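Local structure of putative calcium binding protein (3AKB) at residues Phe10-Gln15 with Arg160-Pro165; Gly62-Asp65 with Arg71-Arg74. The protein binds calcium ions through EF-hand helix-loop-helix motifs and is probably involved in calcium-mediated regulation in Streptomyces coelicolor. The protein carries 2 engineered substitutions. All blocks are in the same frame, centred on the assembly; numbering follows the deposited sequence.

Contact 1 of 2, residues Phe10-Gln15 with Arg160-Pro165; sequences FTTFDQ and RYFTVP. With CA (calcium ion), chain E.
Phe13 and Phe162 meet in an offset stack, their ring centroids 4.4 Å apart and their planes inclined by 13°. The side chains arrive from opposite directions and overlap by their outer ends: Phe13 CE2 lies 3.3 Å from Phe162 CE1, a tight carbon-carbon approach, and Phe13 CZ is 3.5 Å from Phe162 CZ. The other face of Phe162 is met by the rim of the Tyr161 ring, whose CD2 sits over its centre, 3.5 Å above the plane. At the edge of the same ring, Thr12 CG2 reaches Phe162 CZ at 3.9 Å. The second branch of Thr12 makes the polar link, a hydrogen bond of 2.8 Å between Thr12 OG1 and Tyr161 OH in which either hydroxyl could donate; OG1 stays near the plane of the phenol, at its edge. With chi1 at -63°, OG1 stands beside the backbone N and CG2 opposite it, which divides the threonine between tyrosine and phenylalanine. These residues join the first and last helices of the chain, 2-13 and 151-161, the incoming helix of the first EF-hand and the outgoing helix of the last, at the C-terminal end of each. Immediately after Phe13 the chain leaves helical geometry at Asp14, whose OD1 binds calcium at 2.3 Å together with side-chain oxygens of Asp16, Asn18 and Asp25, the carbonyl O of His20 and a water, while OD2 accepts a hydrogen bond from Gly19 N. Gln15 folds back onto the helix end: its NE2 donates to Thr12 O over 2.8 Å at an N-H...O angle of 174°, and also bonds Phe127 O. Phe13 further touches Ile21 of strand 20-21 and Phe92 of helix 89-107, and Arg9 NE, in helix 2-13, makes a hydrogen bond to Tyr161 O.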
ATOM      1  N   PHE A  10      -2.155  10.541   2.902  1.00 11.48           N
ATOM      2  CA  PHE A  10      -3.427  10.252   3.552  1.00 11.24           C
ATOM      3  C   PHE A  10      -4.435   9.629   2.594  1.00 11.66           C
ATOM      4  O   PHE A  10      -5.097   8.648   2.939  1.00 12.04           O
ATOM      5  CB  PHE A  10      -4.024  11.510   4.205  1.00 10.96           C
ATOM      6  CG  PHE A  10      -5.279  11.233   5.004  1.00 10.92           C
ATOM      7  CD1 PHE A  10      -5.184  10.704   6.284  1.00 11.67           C
ATOM      8  CD2 PHE A  10      -6.529  11.485   4.474  1.00 12.44           C
ATOM      9  CE1 PHE A  10      -6.340  10.419   7.029  1.00 11.79           C
ATOM     10  CE2 PHE A  10      -7.691  11.200   5.212  1.00 12.57           C
ATOM     11  CZ  PHE A  10      -7.576  10.672   6.494  1.00 11.65           C
ATOM     12  N   THR A  11      -4.584  10.226   1.417  1.00 12.05           N
ATOM     13  CA  THR A  11      -5.499   9.743   0.391  1.00 12.88           C
ATOM     14  C   THR A  11      -5.195   8.298  -0.019  1.00 12.37           C
ATOM     15  O   THR A  11      -6.122   7.513  -0.266  1.00 12.45           O
ATOM     16  CB  THR A  11      -5.468  10.680  -0.853  1.00 14.07           C
ATOM     17  OG1 THR A  11      -5.856  12.009  -0.471  1.00 17.50           O
ATOM     18  CG2 THR A  11      -6.415  10.193  -1.954  1.00 15.32           C
ATOM     19  N   THR A  12      -3.914   7.940  -0.081  1.00 11.99           N
ATOM     20  CA  THR A  12      -3.520   6.593  -0.459  1.00 12.02           C
ATOM     21  C   THR A  12      -4.088   5.603   0.562  1.00 10.91           C
ATOM     22  O   THR A  12      -4.559   4.526   0.193  1.00 11.97           O
ATOM     23  CB  THR A  12      -1.983   6.458  -0.540  1.00 11.70           C
ATOM     24  OG1 THR A  12      -1.491   7.329  -1.576  1.00 14.08           O
ATOM     25  CG2 THR A  12      -1.593   5.017  -0.848  1.00 13.20           C
ATOM     26  N   PHE A  13      -4.089   5.967   1.839  1.00 10.86           N
ATOM     27  CA  PHE A  13      -4.636   5.075   2.875  1.00  9.09           C
ATOM     28  C   PHE A  13      -6.168   5.142   2.948  1.00  8.64           C
ATOM     29  O   PHE A  13      -6.839   4.136   3.195  1.00  8.96           O
ATOM     30  CB  PHE A  13      -4.066   5.427   4.256  1.00 10.11           C
ATOM     31  CG  PHE A  13      -2.626   5.003   4.472  1.00 11.36           C
ATOM     32  CD1 PHE A  13      -2.206   3.698   4.212  1.00 12.22           C
ATOM     33  CD2 PHE A  13      -1.707   5.912   5.019  1.00 12.71           C
ATOM     34  CE1 PHE A  13      -0.850   3.318   4.468  1.00 12.68           C
ATOM     35  CE2 PHE A  13      -0.358   5.539   5.279  1.00 13.33           C
ATOM     36  CZ  PHE A  13       0.061   4.237   4.996  1.00 12.65           C
ATOM     37  N   ASP A  14      -6.703   6.343   2.725  1.00  9.24           N
ATOM     38  CA  ASP A  14      -8.156   6.572   2.781  1.00  9.28           C
ATOM     39  C   ASP A  14      -8.780   6.178   1.454  1.00 10.22           C
ATOM     40  O   ASP A  14      -9.297   7.013   0.701  1.00 10.35           O
ATOM     41  CB  ASP A  14      -8.452   8.031   3.141  1.00  9.00           C
ATOM     42  CG  ASP A  14      -9.931   8.296   3.293  1.00  9.92           C
ATOM     43  OD1 ASP A  14     -10.686   7.327   3.571  1.00  9.79           O
ATOM     44  OD2 ASP A  14     -10.353   9.483   3.128  1.00 11.08           O
ATOM     45  N   GLN A  15      -8.779   4.865   1.212  1.00  9.50           N
ATOM     46  CA  GLN A  15      -9.197   4.294  -0.055  1.00 11.53           C
ATOM     47  C   GLN A  15     -10.625   4.637  -0.454  1.00 11.81           C
ATOM     48  O   GLN A  15     -10.890   4.827  -1.646  1.00 14.33           O
ATOM     49  CB  GLN A  15      -8.957   2.782  -0.040  1.00 11.20           C
ATOM     50  CG  GLN A  15      -7.472   2.420  -0.167  1.00 12.39           C
ATOM     51  CD  GLN A  15      -6.977   2.507  -1.605  1.00 12.24           C
ATOM     52  OE1 GLN A  15      -7.608   1.954  -2.507  1.00 15.92           O
ATOM     53  NE2 GLN A  15      -5.852   3.162  -1.825  1.00 10.74           N
ATOM     54  N   ARG A 160      10.041   4.785   1.288  1.00 14.95           N
ATOM     55  CA  ARG A 160      10.324   6.128   0.790  1.00 16.09           C
ATOM     56  C   ARG A 160       9.051   6.947   0.550  1.00 15.08           C
ATOM     57  O   ARG A 160       8.977   8.131   0.924  1.00 15.21           O
ATOM     58  CB  ARG A 160      11.138   6.068  -0.508  1.00 16.64           C
ATOM     59  CG  ARG A 160      12.613   5.716  -0.345  1.00 18.44           C
ATOM     60  CD  ARG A 160      13.317   5.610  -1.703  1.00 20.26           C
ATOM     61  NE  ARG A 160      12.761   4.527  -2.522  1.00 26.19           N
ATOM     62  CZ  ARG A 160      13.390   3.959  -3.552  1.00 27.47           C
ATOM     63  NH1 ARG A 160      14.596   4.382  -3.919  1.00 28.45           N
ATOM     64  NH2 ARG A 160      12.813   2.979  -4.228  1.00 28.40           N
ATOM     65  N   TYR A 161       8.051   6.345  -0.096  1.00 13.83           N
ATOM     66  CA  TYR A 161       6.811   7.072  -0.383  1.00 14.00           C
ATOM     67  C   TYR A 161       6.149   7.584   0.904  1.00 14.07           C
ATOM     68  O   TYR A 161       5.630   8.708   0.916  1.00 15.00           O
ATOM     69  CB  TYR A 161       5.819   6.219  -1.190  1.00 14.58           C
ATOM     70  CG  TYR A 161       4.497   6.908  -1.425  1.00 13.85           C
ATOM     71  CD1 TYR A 161       4.380   7.963  -2.322  1.00 16.50           C
ATOM     72  CD2 TYR A 161       3.361   6.519  -0.720  1.00 13.99           C
ATOM     73  CE1 TYR A 161       3.146   8.607  -2.515  1.00 13.15           C
ATOM     74  CE2 TYR A 161       2.120   7.151  -0.923  1.00 14.16           C
ATOM     75  CZ  TYR A 161       2.035   8.191  -1.802  1.00 15.50           C
ATOM     76  OH  TYR A 161       0.818   8.811  -1.990  1.00 17.56           O
ATOM     77  N   PHE A 162       6.184   6.787   1.977  1.00 14.22           N
ATOM     78  CA  PHE A 162       5.571   7.214   3.252  1.00 13.79           C
ATOM     79  C   PHE A 162       6.517   8.030   4.180  1.00 14.86           C
ATOM     80  O   PHE A 162       6.196   8.324   5.356  1.00 15.35           O
ATOM     81  CB  PHE A 162       4.837   6.046   3.937  1.00 13.53           C
ATOM     82  CG  PHE A 162       3.568   5.633   3.210  1.00 12.78           C
ATOM     83  CD1 PHE A 162       2.476   6.493   3.179  1.00 13.14           C
ATOM     84  CD2 PHE A 162       3.497   4.438   2.492  1.00 12.31           C
ATOM     85  CE1 PHE A 162       1.301   6.151   2.487  1.00 14.59           C
ATOM     86  CE2 PHE A 162       2.325   4.083   1.813  1.00 12.39           C
ATOM     87  CZ  PHE A 162       1.232   4.946   1.799  1.00 14.11           C
ATOM     88  N   THR A 163       7.668   8.404   3.611  1.00 15.28           N
ATOM     89  CA  THR A 163       8.562   9.391   4.196  1.00 15.89           C
ATOM     90  C   THR A 163       8.290  10.716   3.502  1.00 16.03           C
ATOM     91  O   THR A 163       8.866  11.028   2.447  1.00 16.60           O
ATOM     92  CB  THR A 163      10.028   8.978   4.010  1.00 15.83           C
ATOM     93  OG1 THR A 163      10.235   7.698   4.612  1.00 17.37           O
ATOM     94  CG2 THR A 163      10.974   9.994   4.652  1.00 16.69           C
ATOM     95  N   VAL A 164       7.385  11.495   4.075  1.00 16.23           N
ATOM     96  CA  VAL A 164       7.019  12.756   3.468  1.00 16.87           C
ATOM     97  C   VAL A 164       8.176  13.731   3.724  1.00 17.49           C
ATOM     98  O   VAL A 164       8.446  14.084   4.870  1.00 17.34           O
ATOM     99  CB  VAL A 164       5.709  13.300   4.055  1.00 16.63           C
ATOM    100  CG1 VAL A 164       5.372  14.605   3.380  1.00 18.05           C
ATOM    101  CG2 VAL A 164       4.572  12.273   3.884  1.00 18.26           C
ATOM    102  N   PRO A 165       8.888  14.143   2.660  1.00 18.58           N
ATOM    103  CA  PRO A 165      10.068  14.965   2.921  1.00 18.68           C
ATOM    104  C   PRO A 165       9.648  16.348   3.398  1.00 18.53           C
ATOM    105  O   PRO A 165       8.592  16.842   2.978  1.00 17.58           O
ATOM    106  CB  PRO A 165      10.764  15.036   1.558  1.00 19.53           C
ATOM    107  CG  PRO A 165       9.701  14.761   0.569  1.00 19.04           C
ATOM    108  CD  PRO A 165       8.667  13.902   1.226  1.00 19.05           C
TER
HETATM  109 CA    CA E 171     -11.898   5.813   4.759  1.00  9.00          CA
HETATM  110  O   HOH W   1     -13.500   4.363   5.708  1.00  9.91           O

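Contact 2 of 2, residues Gly62-Asp65 with Arg71-Arg74; sequences GIAD and RITR. With CA (calcium ion), chain F.
Ala64, the last helical residue of 44-64, turns its methyl group onto Ile72, with Ala64 CB 3.7 Å from Ile72 CG2 and 4.2 Å from Ile72 CD1. Ala64 and Ile72 are both buried; Trp57 and Leu60 of helix 44-64 also touch Ile72, and Ala81 of helix 74-87 touches Ala64. At Asp65 the chain leaves the helix, and Asp65 CB comes within 4.1 Å of Ile72 CG1. With CG anti to the backbone N (chi1 -179°), the carboxylate reaches into the calcium site: Asp65 OD1 is 2.4 Å from the calcium ion, Arg71 O is 2.3 Å from the same ion, and Asp65 OD2 accepts a hydrogen bond from Gln70 N, which ties the aspartate to the loop as well as to the metal. Asp65 OD1 and Arg71 O lie only 3.1 Å apart, a separation the shared cation explains without any hydrogen bond. This is an EF-hand loop, in which Asp65 opens the coordination, Arg71 contributes its backbone carbonyl, and Asp67, Asp69, Glu76 and a water complete the shell. Past Arg71, Ile72 pairs through its backbone with Ile21 in a short antiparallel pair of strands, and Thr73 then caps the start of helix 74-87 while Glu76 OE1 accepts from Thr73 N, a pairing consistent with a capping box.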
ATOM      1  N   GLY A  62      -1.479   1.546  15.143  1.00 14.12           N
ATOM      2  CA  GLY A  62      -0.551   1.590  16.297  1.00 15.51           C
ATOM      3  C   GLY A  62       0.225   2.894  16.380  1.00 16.48           C
ATOM      4  O   GLY A  62       0.502   3.413  17.486  1.00 18.23           O
ATOM      5  N   ILE A  63       0.566   3.443  15.221  1.00 16.22           N
ATOM      6  CA  ILE A  63       1.292   4.711  15.127  1.00 16.47           C
ATOM      7  C   ILE A  63       0.375   5.930  15.276  1.00 16.15           C
ATOM      8  O   ILE A  63       0.730   6.887  15.970  1.00 17.46           O
ATOM      9  CB  ILE A  63       2.060   4.801  13.786  1.00 17.62           C
ATOM     10  CG1 ILE A  63       3.266   3.852  13.822  1.00 18.61           C
ATOM     11  CG2 ILE A  63       2.463   6.245  13.462  1.00 19.41           C
ATOM     12  CD1 ILE A  63       3.679   3.289  12.445  1.00 20.20           C
ATOM     13  N   ALA A  64      -0.799   5.881  14.650  1.00 14.67           N
ATOM     14  CA  ALA A  64      -1.618   7.079  14.381  1.00 14.80           C
ATOM     15  C   ALA A  64      -2.937   7.201  15.142  1.00 14.35           C
ATOM     16  O   ALA A  64      -3.437   8.323  15.330  1.00 14.53           O
ATOM     17  CB  ALA A  64      -1.898   7.189  12.879  1.00 14.72           C
ATOM     18  N   ASP A  65      -3.502   6.078  15.573  1.00 14.00           N
ATOM     19  CA  ASP A  65      -4.821   6.096  16.205  1.00 14.33           C
ATOM     20  C   ASP A  65      -4.667   6.378  17.690  1.00 16.05           C
ATOM     21  O   ASP A  65      -4.750   5.470  18.510  1.00 17.78           O
ATOM     22  CB  ASP A  65      -5.576   4.770  15.989  1.00 13.54           C
ATOM     23  CG  ASP A  65      -6.950   4.766  16.619  1.00 14.50           C
ATOM     24  OD1 ASP A  65      -7.534   5.842  16.786  1.00 16.43           O
ATOM     25  OD2 ASP A  65      -7.455   3.674  16.942  1.00 14.38           O
ATOM     26  N   ARG A  71     -10.446   4.520  14.142  1.00 11.19           N
ATOM     27  CA  ARG A  71     -10.558   5.399  12.982  1.00 13.02           C
ATOM     28  C   ARG A  71      -9.336   6.311  13.090  1.00 12.48           C
ATOM     29  O   ARG A  71      -8.997   6.801  14.193  1.00 13.23           O
ATOM     30  CB  ARG A  71     -11.829   6.265  13.025  1.00 13.70           C
ATOM     31  CG  ARG A  71     -13.144   5.502  12.883  1.00 15.53           C
ATOM     32  CD  ARG A  71     -14.325   6.461  12.870  1.00 15.99           C
ATOM     33  NE  ARG A  71     -14.525   6.991  14.205  1.00 21.84           N
ATOM     34  CZ  ARG A  71     -15.396   6.489  15.065  1.00 24.01           C
ATOM     35  NH1 ARG A  71     -16.151   5.458  14.697  1.00 27.52           N
ATOM     36  NH2 ARG A  71     -15.520   7.022  16.274  1.00 26.44           N
ATOM     37  N   ILE A  72      -8.638   6.517  11.981  1.00 11.64           N
ATOM     38  CA  ILE A  72      -7.537   7.484  11.973  1.00 12.25           C
ATOM     39  C   ILE A  72      -8.007   8.705  11.202  1.00 11.01           C
ATOM     40  O   ILE A  72      -8.220   8.640   9.991  1.00 10.95           O
ATOM     41  CB  ILE A  72      -6.287   6.921  11.267  1.00 11.81           C
ATOM     42  CG1 ILE A  72      -5.827   5.628  11.956  1.00 13.57           C
ATOM     43  CG2 ILE A  72      -5.170   7.978  11.246  1.00 13.00           C
ATOM     44  CD1 ILE A  72      -4.822   4.799  11.119  1.00 14.36           C
ATOM     45  N   THR A  73      -8.205   9.817  11.910  1.00 12.47           N
ATOM     46  CA  THR A  73      -8.646  11.049  11.275  1.00 12.88           C
ATOM     47  C   THR A  73      -7.510  11.720  10.501  1.00 13.19           C
ATOM     48  O   THR A  73      -6.329  11.418  10.735  1.00 12.59           O
ATOM     49  CB  THR A  73      -9.203  12.049  12.309  1.00 13.13           C
ATOM     50  OG1 THR A  73      -8.179  12.361  13.253  1.00 13.85           O
ATOM     51  CG2 THR A  73     -10.395  11.476  13.032  1.00 13.77           C
ATOM     52  N   ARG A  74      -7.889  12.609   9.577  1.00 15.16           N
ATOM     53  CA  ARG A  74      -6.934  13.490   8.920  1.00 16.89           C
ATOM     54  C   ARG A  74      -6.022  14.151   9.950  1.00 17.70           C
ATOM     55  O   ARG A  74      -4.798  14.126   9.807  1.00 18.57           O
ATOM     56  CB  ARG A  74      -7.684  14.547   8.118  1.00 17.64           C
ATOM     57  CG  ARG A  74      -6.898  15.143   6.949  1.00 19.97           C
ATOM     58  CD  ARG A  74      -7.801  16.029   6.099  1.00 23.26           C
ATOM     59  NE  ARG A  74      -8.830  15.268   5.388  1.00 28.78           N
ATOM     60  CZ  ARG A  74      -8.670  14.727   4.185  1.00 30.92           C
ATOM     61  NH1 ARG A  74      -7.510  14.848   3.545  1.00 33.21           N
ATOM     62  NH2 ARG A  74      -9.672  14.063   3.620  1.00 32.62           N
TER
HETATM   63 CA    CA F 172      -8.780   7.842  16.203  1.00 11.76          CA
HETATM   64  O   HOH W   2     -10.524   9.634  15.969  1.00 20.01           O

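In the fold
Contact 1 is the more central, about 9 Å from the centre of the chain against about 16 Å for contact 2, both measured between centres. None of its touching residues is exposed, whereas contact 2 combines buried Ala64 and Ile72 with exposed Arg71. Contact 1 joins helices distant in sequence by aromatic stacking and a hydroxyl pair, with calcium bound at one segment. Contact 2 instead closes a single loop, so its two segments share one ion. Their centres are 13 Å apart, yet Phe10 CD2 packs 3.6 Å from Arg74 NH1. The two loops form one EF-hand pair: contact 1 ends the first incoming helix, and contact 2 closes the second loop.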